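Local coordinates for protein putative pectin lyase (Geobacillus virus E2, PDB 7CHU) that forms the trimeric tailspike of a deep-sea thermophilic bacteriophage, and probably engages the host surface through a pectate-lyase-like beta-helix that may cleave polysaccharide, at residues Q95-S100 against G113-P118; H238-Y243 against C258-N263; I480-V485 against N502-K507; S494-S499 against G511-V516. All coordinates share one frame; numbering follows the deposited sequence.

Contact 1: Q95-S100 against G113-P118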
loop_
_atom_site.group_PDB
_atom_site.type_symbol
_atom_site.label_atom_id
_atom_site.label_comp_id
_atom_site.label_asym_id
_atom_site.label_seq_id
_atom_site.Cartn_x
_atom_site.Cartn_y
_atom_site.Cartn_z
ATOM N N GLN A 95 -26.484 -22.010 10.900
ATOM C CA GLN A 95 -27.489 -20.959 11.055
ATOM C C GLN A 95 -27.883 -20.785 12.520
ATOM O O GLN A 95 -27.996 -19.652 13.013
ATOM C CB GLN A 95 -28.724 -21.270 10.201
ATOM C CG GLN A 95 -29.734 -20.132 10.117
ATOM C CD GLN A 95 -29.170 -18.941 9.371
ATOM O OE1 GLN A 95 -29.075 -18.961 8.146
ATOM N NE2 GLN A 95 -28.773 -17.908 10.102
ATOM N N ASN A 96 -28.084 -21.898 13.236
ATOM C CA ASN A 96 -28.416 -21.816 14.658
ATOM C C ASN A 96 -27.317 -21.108 15.438
ATOM O O ASN A 96 -27.604 -20.279 16.311
ATOM C CB ASN A 96 -28.685 -23.228 15.222
ATOM C CG ASN A 96 -30.043 -23.764 14.788
ATOM O OD1 ASN A 96 -30.853 -23.010 14.271
ATOM N ND2 ASN A 96 -30.309 -25.043 15.034
ATOM N N ALA A 97 -26.052 -21.405 15.123
ATOM C CA ALA A 97 -24.940 -20.725 15.781
ATOM C C ALA A 97 -24.997 -19.227 15.550
ATOM O O ALA A 97 -24.885 -18.445 16.496
ATOM C CB ALA A 97 -23.609 -21.280 15.277
ATOM N N ILE A 98 -25.138 -18.806 14.287
ATOM C CA ILE A 98 -25.241 -17.386 13.957
ATOM C C ILE A 98 -26.460 -16.758 14.637
ATOM O O ILE A 98 -26.379 -15.654 15.191
ATOM C CB ILE A 98 -25.308 -17.218 12.425
ATOM C CG1 ILE A 98 -23.943 -17.486 11.782
ATOM C CG2 ILE A 98 -25.861 -15.850 12.046
ATOM C CD1 ILE A 98 -24.043 -17.760 10.331
ATOM N N ASN A 99 -27.608 -17.444 14.597
ATOM C CA ASN A 99 -28.826 -16.912 15.223
ATOM C C ASN A 99 -28.696 -16.754 16.729
ATOM O O ASN A 99 -29.405 -15.924 17.311
ATOM C CB ASN A 99 -30.025 -17.806 14.920
ATOM C CG ASN A 99 -30.478 -17.689 13.485
ATOM O OD1 ASN A 99 -30.056 -16.782 12.767
ATOM N ND2 ASN A 99 -31.333 -18.606 13.056
ATOM N N SER A 100 -27.789 -17.502 17.366
ATOM C CA SER A 100 -27.611 -17.388 18.811
ATOM C C SER A 100 -26.874 -16.125 19.205
ATOM O O SER A 100 -26.826 -15.815 20.395
ATOM C CB SER A 100 -26.863 -18.603 19.362
ATOM O OG SER A 100 -25.481 -18.590 18.982
ATOM N N GLY A 113 -20.434 -10.314 18.062
ATOM C CA GLY A 113 -19.290 -11.143 18.397
ATOM C C GLY A 113 -18.886 -12.041 17.244
ATOM O O GLY A 113 -19.359 -11.903 16.125
ATOM N N ILE A 114 -17.986 -12.972 17.544
ATOM C CA ILE A 114 -17.419 -13.874 16.547
ATOM C C ILE A 114 -18.214 -15.168 16.545
ATOM O O ILE A 114 -18.551 -15.701 17.612
ATOM C CB ILE A 114 -15.925 -14.160 16.827
ATOM C CG1 ILE A 114 -15.064 -12.908 16.615
ATOM C CG2 ILE A 114 -15.419 -15.325 15.964
ATOM C CD1 ILE A 114 -13.543 -13.165 16.793
ATOM N N VAL A 115 -18.499 -15.682 15.348
ATOM C CA VAL A 115 -18.925 -17.060 15.137
ATOM C C VAL A 115 -17.739 -17.820 14.553
ATOM O O VAL A 115 -17.294 -17.541 13.431
ATOM C CB VAL A 115 -20.136 -17.143 14.202
ATOM C CG1 VAL A 115 -20.463 -18.620 13.917
ATOM C CG2 VAL A 115 -21.340 -16.428 14.824
ATOM N N TYR A 116 -17.220 -18.792 15.294
ATOM C CA TYR A 116 -15.951 -19.416 14.955
ATOM C C TYR A 116 -16.189 -20.795 14.362
ATOM O O TYR A 116 -16.955 -21.591 14.924
ATOM C CB TYR A 116 -15.054 -19.536 16.186
ATOM C CG TYR A 116 -13.775 -20.238 15.818
ATOM C CD1 TYR A 116 -12.823 -19.599 15.033
ATOM C CD2 TYR A 116 -13.546 -21.555 16.197
ATOM C CE1 TYR A 116 -11.631 -20.250 14.668
ATOM C CE2 TYR A 116 -12.372 -22.210 15.835
ATOM C CZ TYR A 116 -11.422 -21.557 15.077
ATOM O OH TYR A 116 -10.258 -22.217 14.717
ATOM N N PHE A 117 -15.525 -21.071 13.239
ATOM C CA PHE A 117 -15.645 -22.342 12.511
ATOM C C PHE A 117 -14.310 -23.070 12.631
ATOM O O PHE A 117 -13.342 -22.670 11.958
ATOM C CB PHE A 117 -15.966 -22.122 11.017
ATOM C CG PHE A 117 -17.288 -21.464 10.726
ATOM C CD1 PHE A 117 -17.526 -20.143 11.072
ATOM C CD2 PHE A 117 -18.264 -22.149 10.027
ATOM C CE1 PHE A 117 -18.743 -19.547 10.787
ATOM C CE2 PHE A 117 -19.496 -21.563 9.730
ATOM C CZ PHE A 117 -19.735 -20.259 10.114
ATOM N N PRO A 118 -14.198 -24.135 13.424
ATOM C CA PRO A 118 -12.920 -24.855 13.531
ATOM C C PRO A 118 -12.576 -25.537 12.218
ATOM O O PRO A 118 -13.411 -25.682 11.318
ATOM C CB PRO A 118 -13.163 -25.899 14.638
ATOM C CG PRO A 118 -14.431 -25.445 15.351
ATOM C CD PRO A 118 -15.234 -24.719 14.304
#
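The backbones of I98, near the end of helix 91-99, and V115, in strand 113-117, come within 6.4 Å of each other at their CA atoms, and no hydrogen bond spans the gap, so the join is apolar packing, led by the side chain of V115. Both of its methyls take part. With CG1 anti to the backbone N (chi1 175°), the fork opens onto the helix: CG1 meets A97 CB at 4.3 Å, while CG2 sits 4.1 Å from I98 CG1 and equally close to the I98 backbone at CA. The I98 and V115 side chains lie roughly perpendicular, and I98 continues inward onto L137, I128 and I130. One turn apart on the same helix, Q95 NE2 hydrogen-bonds N99 OD1 at 3.2 Å, arriving 49° above the carbonyl plane of N99, whereas Q95 OE1 accepts from the backbone N of T129. S100 OG hydrogen-bonds A97 O at 2.6 Å and fastens the final turn. An amphipathic helix laid over buried aliphatic residues of the first coils, with strands 75-76 and 113-117 paired in parallel beside it, is the N-terminal cap characteristic of right-handed parallel beta-helices of the pectate lyase type.

Contact 2: H238-Y243 against C258-N263; sequences HGVYIY and CHFEAN
V240 pushes its CG2 methyl against the rim of the F260 ring, meeting CE1 at 3.5 Å close to the ring plane, so the phenyl offers its edge and not its face. The two side chains stand at about a right angle. A second touch lies beside it, where the amide of N263 turns its flat face to G239: the CA of G239 is 4.0 Å from CG and from ND2 of N263, and 4.1 Å from OD1. A262, with a left-handed backbone (phi 52°, psi 44°), follows the end of the strand, and N263 after it points its side chain toward G239. Both ends of the amide are gripped, OD1 by the backbone N of N230, ND2 by N227 OD1 and H267 ND1, which should fix its rotation over the glycine. N227 also donates through ND2 to G239 O, tying the two sides together. Outside the coil, H259 NE2 bonds E261 OE1 at 2.7 Å and 166°, in the imidazole plane and on the anti lone pair of the carboxylate, and H259 packs on D219 of the second subunit. Strand 240-243 lies between the parallel strands 212-215 and 268-271, and strand 259-261 between 220-228 and 288-290; the contact thus spans the interior from one wall of the beta-helix to another, with F255 and L225 packed around F260.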
loop_
_atom_site.group_PDB
_atom_site.type_symbol
_atom_site.label_atom_id
_atom_site.label_comp_id
_atom_site.label_asym_id
_atom_site.label_seq_id
_atom_site.Cartn_x
_atom_site.Cartn_y
_atom_site.Cartn_z
ATOM N N HIS A 238 -19.715 -12.776 -12.575
ATOM C CA HIS A 238 -18.328 -12.323 -12.514
ATOM C C HIS A 238 -17.695 -12.636 -11.154
ATOM O O HIS A 238 -18.362 -13.075 -10.210
ATOM C CB HIS A 238 -18.257 -10.825 -12.854
ATOM C CG HIS A 238 -18.891 -10.500 -14.183
ATOM N ND1 HIS A 238 -18.240 -10.698 -15.379
ATOM C CD2 HIS A 238 -20.127 -10.036 -14.503
ATOM C CE1 HIS A 238 -19.030 -10.348 -16.380
ATOM N NE2 HIS A 238 -20.186 -9.946 -15.877
ATOM N N GLY A 239 -16.369 -12.463 -11.081
ATOM C CA GLY A 239 -15.663 -12.782 -9.850
ATOM C C GLY A 239 -16.134 -11.947 -8.676
ATOM O O GLY A 239 -16.482 -12.478 -7.617
ATOM N N VAL A 240 -16.157 -10.629 -8.851
ATOM C CA VAL A 240 -16.723 -9.679 -7.891
ATOM C C VAL A 240 -17.638 -8.753 -8.677
ATOM O O VAL A 240 -17.213 -8.178 -9.683
ATOM C CB VAL A 240 -15.640 -8.850 -7.177
ATOM C CG1 VAL A 240 -16.294 -7.867 -6.176
ATOM C CG2 VAL A 240 -14.658 -9.751 -6.466
ATOM N N TYR A 241 -18.891 -8.640 -8.262
ATOM C CA TYR A 241 -19.867 -7.787 -8.936
ATOM C C TYR A 241 -20.293 -6.702 -7.956
ATOM O O TYR A 241 -20.849 -7.011 -6.894
ATOM C CB TYR A 241 -21.062 -8.612 -9.409
ATOM C CG TYR A 241 -21.966 -7.920 -10.429
ATOM C CD1 TYR A 241 -22.958 -7.008 -10.033
ATOM C CD2 TYR A 241 -21.846 -8.195 -11.784
ATOM C CE1 TYR A 241 -23.791 -6.372 -10.996
ATOM C CE2 TYR A 241 -22.678 -7.576 -12.734
ATOM C CZ TYR A 241 -23.630 -6.671 -12.334
ATOM O OH TYR A 241 -24.425 -6.087 -13.289
ATOM N N ILE A 242 -20.017 -5.447 -8.289
ATOM C CA ILE A 242 -20.290 -4.319 -7.404
ATOM C C ILE A 242 -21.389 -3.482 -8.053
ATOM O O ILE A 242 -21.169 -2.870 -9.104
ATOM C CB ILE A 242 -19.029 -3.477 -7.147
ATOM C CG1 ILE A 242 -17.947 -4.356 -6.485
ATOM C CG2 ILE A 242 -19.401 -2.268 -6.289
ATOM C CD1 ILE A 242 -16.470 -3.827 -6.580
ATOM N N TYR A 243 -22.571 -3.453 -7.425
ATOM C CA TYR A 243 -23.764 -2.799 -7.957
ATOM C C TYR A 243 -24.136 -1.597 -7.086
ATOM O O TYR A 243 -24.000 -1.644 -5.863
ATOM C CB TYR A 243 -24.919 -3.821 -7.991
ATOM C CG TYR A 243 -26.222 -3.378 -8.618
ATOM C CD1 TYR A 243 -26.245 -2.568 -9.756
ATOM C CD2 TYR A 243 -27.431 -3.813 -8.099
ATOM C CE1 TYR A 243 -27.455 -2.173 -10.337
ATOM C CE2 TYR A 243 -28.644 -3.434 -8.666
ATOM C CZ TYR A 243 -28.653 -2.615 -9.787
ATOM O OH TYR A 243 -29.850 -2.246 -10.365
ATOM N N CYS A 258 -5.328 -8.137 -2.792
ATOM C CA CYS A 258 -6.268 -9.183 -3.159
ATOM C C CYS A 258 -5.740 -9.935 -4.377
ATOM O O CYS A 258 -4.897 -9.433 -5.119
ATOM C CB CYS A 258 -7.637 -8.571 -3.425
ATOM S SG CYS A 258 -8.393 -8.000 -1.861
ATOM N N HIS A 259 -6.270 -11.139 -4.600
ATOM C CA HIS A 259 -5.735 -12.061 -5.611
ATOM C C HIS A 259 -6.906 -12.576 -6.449
ATOM O O HIS A 259 -7.693 -13.388 -5.959
ATOM C CB HIS A 259 -4.983 -13.199 -4.915
ATOM C CG HIS A 259 -4.383 -14.231 -5.825
ATOM N ND1 HIS A 259 -3.399 -15.097 -5.393
ATOM C CD2 HIS A 259 -4.646 -14.581 -7.107
ATOM C CE1 HIS A 259 -3.058 -15.910 -6.378
ATOM N NE2 HIS A 259 -3.796 -15.616 -7.432
ATOM N N PHE A 260 -7.022 -12.108 -7.701
ATOM C CA PHE A 260 -8.086 -12.519 -8.621
ATOM C C PHE A 260 -7.452 -13.328 -9.743
ATOM O O PHE A 260 -6.554 -12.828 -10.422
ATOM C CB PHE A 260 -8.831 -11.314 -9.206
ATOM C CG PHE A 260 -9.392 -10.368 -8.173
ATOM C CD1 PHE A 260 -10.638 -10.592 -7.626
ATOM C CD2 PHE A 260 -8.672 -9.249 -7.760
ATOM C CE1 PHE A 260 -11.165 -9.721 -6.653
ATOM C CE2 PHE A 260 -9.175 -8.372 -6.800
ATOM C CZ PHE A 260 -10.435 -8.606 -6.242
ATOM N N GLU A 261 -7.873 -14.577 -9.918
ATOM C CA GLU A 261 -7.177 -15.405 -10.899
ATOM C C GLU A 261 -8.142 -16.355 -11.588
ATOM O O GLU A 261 -8.980 -16.964 -10.931
ATOM C CB GLU A 261 -6.047 -16.215 -10.246
ATOM C CG GLU A 261 -5.309 -17.093 -11.264
ATOM C CD GLU A 261 -3.936 -17.536 -10.796
ATOM O OE1 GLU A 261 -3.538 -17.207 -9.659
ATOM O OE2 GLU A 261 -3.253 -18.219 -11.576
ATOM N N ALA A 262 -7.996 -16.496 -12.911
ATOM C CA ALA A 262 -8.709 -17.516 -13.686
ATOM C C ALA A 262 -10.218 -17.483 -13.430
ATOM O O ALA A 262 -10.864 -18.513 -13.248
ATOM C CB ALA A 262 -8.138 -18.916 -13.407
ATOM N N ASN A 263 -10.797 -16.297 -13.409
ATOM C CA ASN A 263 -12.240 -16.243 -13.271
ATOM C C ASN A 263 -12.886 -16.467 -14.629
ATOM O O ASN A 263 -12.252 -16.295 -15.672
ATOM C CB ASN A 263 -12.658 -14.918 -12.649
ATOM C CG ASN A 263 -12.581 -14.966 -11.115
ATOM O OD1 ASN A 263 -13.103 -15.894 -10.481
ATOM N ND2 ASN A 263 -11.896 -13.998 -10.530
#

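Contact 3: I480-V485 against N502-K507; sequences ITFTPV and NKLKFK
The F482 ring is sandwiched between two aliphatic groups: L504 CD1 lies over one face, nearest to CE1 at 4.2 Å, and I480 CG2 lies 3.9 Å above the opposite face, displaced toward the rim. L504 reaches the ring because its CG is anti to the backbone N (chi1 179°), which extends the side chain from its strand; the two side chains meet at a slant. V497 of the same chain and L495 of the second subunit also pack on F482, so the ring is buried where two subunits meet. Two residues further along the first segment, P484 meets N502, whose OD1 lies 3.9 Å from P484 CG, a simple van der Waals touch at a partly exposed margin. N502 has a left-handed backbone (phi 59°, psi 33°), as suits the turn that leads into strand 503-507. No hydrogen bond links the two segments. The CA atoms of P484 and N502 are 6.6 Å apart, those of F482 and L504 8.9 Å, so the chains diverge toward the phenylalanine and large side chains bridge the wider end. I480 packs on I480 of both other subunits, and I480 and T481 form an antiparallel ladder with a strand of the second one. Strands continued from chain to chain around a shared apolar centre are consistent with a C-terminal trimerisation domain, as in other phage tailspikes.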
loop_
_atom_site.group_PDB
_atom_site.type_symbol
_atom_site.label_atom_id
_atom_site.label_comp_id
_atom_site.label_asym_id
_atom_site.label_seq_id
_atom_site.Cartn_x
_atom_site.Cartn_y
_atom_site.Cartn_z
ATOM N N ILE A 480 10.022 34.316 -44.819
ATOM C CA ILE A 480 9.925 35.201 -43.668
ATOM C C ILE A 480 8.956 36.305 -44.050
ATOM O O ILE A 480 9.216 37.073 -44.979
ATOM C CB ILE A 480 11.286 35.787 -43.275
ATOM C CG1 ILE A 480 12.275 34.657 -42.986
ATOM C CG2 ILE A 480 11.112 36.721 -42.071
ATOM C CD1 ILE A 480 13.643 35.115 -42.589
ATOM N N THR A 481 7.850 36.394 -43.333
ATOM C CA THR A 481 6.740 37.279 -43.677
ATOM C C THR A 481 6.595 38.290 -42.550
ATOM O O THR A 481 6.135 37.931 -41.456
ATOM C CB THR A 481 5.446 36.489 -43.869
ATOM O OG1 THR A 481 5.593 35.577 -44.967
ATOM C CG2 THR A 481 4.283 37.429 -44.156
ATOM N N PHE A 482 6.982 39.541 -42.814
ATOM C CA PHE A 482 7.074 40.559 -41.769
ATOM C C PHE A 482 5.723 41.200 -41.477
ATOM O O PHE A 482 4.927 41.455 -42.387
ATOM C CB PHE A 482 8.051 41.675 -42.164
ATOM C CG PHE A 482 9.489 41.230 -42.299
ATOM C CD1 PHE A 482 9.966 40.737 -43.517
ATOM C CD2 PHE A 482 10.367 41.354 -41.247
ATOM C CE1 PHE A 482 11.291 40.350 -43.663
ATOM C CE2 PHE A 482 11.696 40.961 -41.378
ATOM C CZ PHE A 482 12.154 40.457 -42.587
ATOM N N THR A 483 5.489 41.501 -40.195
ATOM C CA THR A 483 4.438 42.417 -39.778
ATOM C C THR A 483 5.037 43.800 -39.601
ATOM O O THR A 483 6.044 43.933 -38.891
ATOM C CB THR A 483 3.814 41.953 -38.460
ATOM O OG1 THR A 483 3.165 40.691 -38.661
ATOM C CG2 THR A 483 2.789 42.984 -37.973
ATOM N N PRO A 484 4.486 44.840 -40.234
ATOM C CA PRO A 484 5.127 46.165 -40.161
ATOM C C PRO A 484 5.189 46.696 -38.730
ATOM O O PRO A 484 4.224 46.603 -37.975
ATOM C CB PRO A 484 4.234 47.046 -41.059
ATOM C CG PRO A 484 3.594 46.062 -42.052
ATOM C CD PRO A 484 3.370 44.803 -41.209
ATOM N N VAL A 485 6.330 47.296 -38.378
ATOM C CA VAL A 485 6.555 47.928 -37.079
ATOM C C VAL A 485 7.140 49.315 -37.312
ATOM O O VAL A 485 7.613 49.638 -38.399
ATOM C CB VAL A 485 7.509 47.118 -36.167
ATOM C CG1 VAL A 485 6.927 45.743 -35.855
ATOM C CG2 VAL A 485 8.901 46.992 -36.834
ATOM N N ASN A 502 5.520 50.916 -45.366
ATOM C CA ASN A 502 5.432 49.536 -45.861
ATOM C C ASN A 502 6.629 49.157 -46.736
ATOM O O ASN A 502 6.513 48.352 -47.658
ATOM C CB ASN A 502 4.121 49.296 -46.615
ATOM C CG ASN A 502 2.909 49.431 -45.725
ATOM O OD1 ASN A 502 2.883 48.924 -44.593
ATOM N ND2 ASN A 502 1.893 50.125 -46.222
ATOM N N LYS A 503 7.795 49.713 -46.436
ATOM C CA LYS A 503 9.018 49.369 -47.140
ATOM C C LYS A 503 9.921 48.495 -46.273
ATOM O O LYS A 503 9.984 48.668 -45.045
ATOM C CB LYS A 503 9.761 50.635 -47.552
ATOM C CG LYS A 503 9.057 51.368 -48.677
ATOM C CD LYS A 503 9.812 52.603 -49.092
ATOM C CE LYS A 503 9.106 53.298 -50.251
ATOM N NZ LYS A 503 9.867 54.525 -50.586
ATOM N N LEU A 504 10.605 47.550 -46.922
ATOM C CA LEU A 504 11.635 46.760 -46.256
ATOM C C LEU A 504 12.830 47.653 -45.953
ATOM O O LEU A 504 13.374 48.291 -46.857
ATOM C CB LEU A 504 12.068 45.588 -47.132
ATOM C CG LEU A 504 13.169 44.718 -46.516
ATOM C CD1 LEU A 504 12.633 43.931 -45.314
ATOM C CD2 LEU A 504 13.738 43.757 -47.545
ATOM N N LYS A 505 13.235 47.713 -44.681
ATOM C CA LYS A 505 14.310 48.601 -44.259
ATOM C C LYS A 505 15.244 47.836 -43.339
ATOM O O LYS A 505 14.926 46.744 -42.860
ATOM C CB LYS A 505 13.783 49.861 -43.545
ATOM C CG LYS A 505 12.823 50.696 -44.382
ATOM C CD LYS A 505 12.551 52.055 -43.757
ATOM C CE LYS A 505 11.522 52.827 -44.598
ATOM N NZ LYS A 505 11.168 54.131 -43.982
ATOM N N PHE A 506 16.420 48.419 -43.128
ATOM C CA PHE A 506 17.424 47.866 -42.230
ATOM C C PHE A 506 17.984 49.000 -41.382
ATOM O O PHE A 506 18.474 49.999 -41.925
ATOM C CB PHE A 506 18.536 47.180 -43.033
ATOM C CG PHE A 506 19.588 46.500 -42.186
ATOM C CD1 PHE A 506 19.271 45.367 -41.455
ATOM C CD2 PHE A 506 20.903 46.958 -42.175
ATOM C CE1 PHE A 506 20.240 44.720 -40.695
ATOM C CE2 PHE A 506 21.878 46.321 -41.409
ATOM C CZ PHE A 506 21.538 45.192 -40.671
ATOM N N LYS A 507 17.905 48.872 -40.056
ATOM C CA LYS A 507 18.650 49.779 -39.188
ATOM C C LYS A 507 20.014 49.159 -38.941
ATOM O O LYS A 507 20.120 48.107 -38.298
ATOM C CB LYS A 507 17.926 50.041 -37.870
ATOM C CG LYS A 507 18.745 50.868 -36.889
ATOM C CD LYS A 507 17.982 51.117 -35.555
ATOM C CE LYS A 507 16.972 52.249 -35.704
ATOM N NZ LYS A 507 16.219 52.545 -34.442
#

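Contact 4: S494-S499 against G511-V516; sequences SLFVDS and GTVKIV
L495 CD1 touches V516 CG2 at 3.9 Å, and F496 CZ touches V513 CG1 at the same distance; these two apolar pairs are the whole first shell. In each the side chains are set about perpendicular, and the F496 ring presents its edge, near its plane, to the valine methyl. L495 and F496 are neighbours in one strand and project from opposite faces of the sheet, so one pair closes over each face. The phenyl occupies the crowded position, with CG between the backbone N and the carbonyl carbon (chi1 65°), and the ring reaches across the sheet toward V513, with S494 O meeting its edge in plane.

The next shell is strand 503-507, which runs antiparallel between the two segments and keeps them too far apart for backbone bonding: the CA atoms of L495 and V516 are 9.0 Å apart. It bonds to both, F496 with K505 on one side and K514 with F506 on the other. L504 packs on both L495 and V516, while the K505 chain packs against both F496 and V513 before its NZ forms a salt bridge with D498 OD2. D498 OD1 in turn accepts from the backbone N of A500.

Farther out, L495 and V516 each pack on the same residues of both other subunits, and S494 OG hydrogen-bonds T481 OG1 of the third. The outer strands of a three-stranded antiparallel meander, bridged across its middle strand, here place one face in an apolar core shared by three chains.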
loop_
_atom_site.group_PDB
_atom_site.type_symbol
_atom_site.label_atom_id
_atom_site.label_comp_id
_atom_site.label_asym_id
_atom_site.label_seq_id
_atom_site.Cartn_x
_atom_site.Cartn_y
_atom_site.Cartn_z
ATOM N N SER A 494 18.843 45.584 -37.375
ATOM C CA SER A 494 17.485 45.056 -37.432
ATOM C C SER A 494 16.908 45.178 -38.833
ATOM O O SER A 494 16.878 46.271 -39.404
ATOM C CB SER A 494 16.569 45.801 -36.463
ATOM O OG SER A 494 16.882 45.436 -35.141
ATOM N N LEU A 495 16.404 44.067 -39.353
ATOM C CA LEU A 495 15.650 44.042 -40.603
ATOM C C LEU A 495 14.158 44.024 -40.272
ATOM O O LEU A 495 13.726 43.266 -39.396
ATOM C CB LEU A 495 16.056 42.821 -41.422
ATOM C CG LEU A 495 15.612 42.637 -42.864
ATOM C CD1 LEU A 495 16.228 43.707 -43.782
ATOM C CD2 LEU A 495 16.021 41.234 -43.282
ATOM N N PHE A 496 13.382 44.885 -40.936
ATOM C CA PHE A 496 11.952 45.038 -40.646
ATOM C C PHE A 496 11.271 45.689 -41.844
ATOM O O PHE A 496 11.924 46.292 -42.691
ATOM C CB PHE A 496 11.707 45.888 -39.393
ATOM C CG PHE A 496 12.146 47.331 -39.531
ATOM C CD1 PHE A 496 11.212 48.355 -39.609
ATOM C CD2 PHE A 496 13.499 47.658 -39.580
ATOM C CE1 PHE A 496 11.625 49.681 -39.733
ATOM C CE2 PHE A 496 13.925 48.978 -39.701
ATOM C CZ PHE A 496 12.984 49.994 -39.773
ATOM N N VAL A 497 9.949 45.578 -41.892
ATOM C CA VAL A 497 9.121 46.418 -42.749
ATOM C C VAL A 497 8.577 47.578 -41.914
ATOM O O VAL A 497 7.910 47.367 -40.890
ATOM C CB VAL A 497 7.983 45.614 -43.388
ATOM C CG1 VAL A 497 7.063 46.543 -44.180
ATOM C CG2 VAL A 497 8.542 44.532 -44.294
ATOM N N ASP A 498 8.869 48.800 -42.349
ATOM C CA ASP A 498 8.460 50.017 -41.653
ATOM C C ASP A 498 6.963 50.278 -41.848
ATOM O O ASP A 498 6.506 50.468 -42.977
ATOM C CB ASP A 498 9.285 51.184 -42.197
ATOM C CG ASP A 498 9.112 52.468 -41.403
ATOM O OD1 ASP A 498 8.172 52.602 -40.589
ATOM O OD2 ASP A 498 9.927 53.375 -41.603
ATOM N N SER A 499 6.212 50.371 -40.745
ATOM C CA SER A 499 4.777 50.614 -40.855
ATOM C C SER A 499 4.457 52.022 -41.342
ATOM O O SER A 499 3.317 52.268 -41.740
ATOM C CB SER A 499 4.081 50.355 -39.510
ATOM O OG SER A 499 4.556 51.242 -38.510
ATOM N N GLY A 511 23.052 52.580 -36.169
ATOM C CA GLY A 511 21.795 53.101 -35.685
ATOM C C GLY A 511 20.988 53.879 -36.701
ATOM O O GLY A 511 19.967 54.477 -36.340
ATOM N N THR A 512 21.394 53.869 -37.957
ATOM C CA THR A 512 20.729 54.608 -39.023
ATOM C C THR A 512 19.781 53.686 -39.794
ATOM O O THR A 512 20.169 52.587 -40.207
ATOM C CB THR A 512 21.794 55.212 -39.946
ATOM O OG1 THR A 512 22.687 56.011 -39.161
ATOM C CG2 THR A 512 21.177 56.075 -41.046
ATOM N N VAL A 513 18.538 54.118 -39.968
ATOM C CA VAL A 513 17.565 53.338 -40.733
ATOM C C VAL A 513 17.793 53.578 -42.216
ATOM O O VAL A 513 17.770 54.724 -42.675
ATOM C CB VAL A 513 16.128 53.698 -40.349
ATOM C CG1 VAL A 513 15.118 52.921 -41.248
ATOM C CG2 VAL A 513 15.900 53.396 -38.891
ATOM N N LYS A 514 18.026 52.505 -42.964
ATOM C CA LYS A 514 18.244 52.597 -44.399
ATOM C C LYS A 514 17.224 51.743 -45.142
ATOM O O LYS A 514 16.724 50.749 -44.611
ATOM C CB LYS A 514 19.660 52.160 -44.760
ATOM C CG LYS A 514 20.696 52.833 -43.878
ATOM C CD LYS A 514 22.076 52.567 -44.354
ATOM C CE LYS A 514 22.434 53.484 -45.487
ATOM N NZ LYS A 514 22.516 54.885 -44.991
ATOM N N ILE A 515 16.926 52.142 -46.379
ATOM C CA ILE A 515 16.021 51.386 -47.238
ATOM C C ILE A 515 16.807 50.261 -47.899
ATOM O O ILE A 515 17.929 50.471 -48.361
ATOM C CB ILE A 515 15.360 52.306 -48.279
ATOM C CG1 ILE A 515 14.288 53.163 -47.588
ATOM C CG2 ILE A 515 14.757 51.476 -49.436
ATOM C CD1 ILE A 515 13.668 54.231 -48.452
ATOM N N VAL A 516 16.256 49.048 -47.879
ATOM C CA VAL A 516 16.872 47.943 -48.603
ATOM C C VAL A 516 16.522 48.105 -50.081
ATOM O O VAL A 516 15.343 48.101 -50.451
ATOM C CB VAL A 516 16.401 46.586 -48.066
ATOM C CG1 VAL A 516 17.010 45.473 -48.894
ATOM C CG2 VAL A 516 16.757 46.416 -46.571
#

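Overall arrangement
The four contacts follow the long axis of the spike. Contacts 1 and 2 come first along the chain, their centres about 27 Å apart; strands 113-117 and 240-243 belong to the same parallel run of the beta-helix, contact 1 near its capped beginning and contact 2 several coils on. The centre of contact 3 lies about 69 Å from that of contact 2 and about 92 Å from that of contact 1, across the chain's centre from the latter. Contacts 3 and 4 interlock: their segments alternate, their centres are about 7 Å apart, and both use antiparallel strands 494-498, 503-507 and 513-515. Beta-helix body and C-terminal contacts are thus separate, though all touch the second subunit.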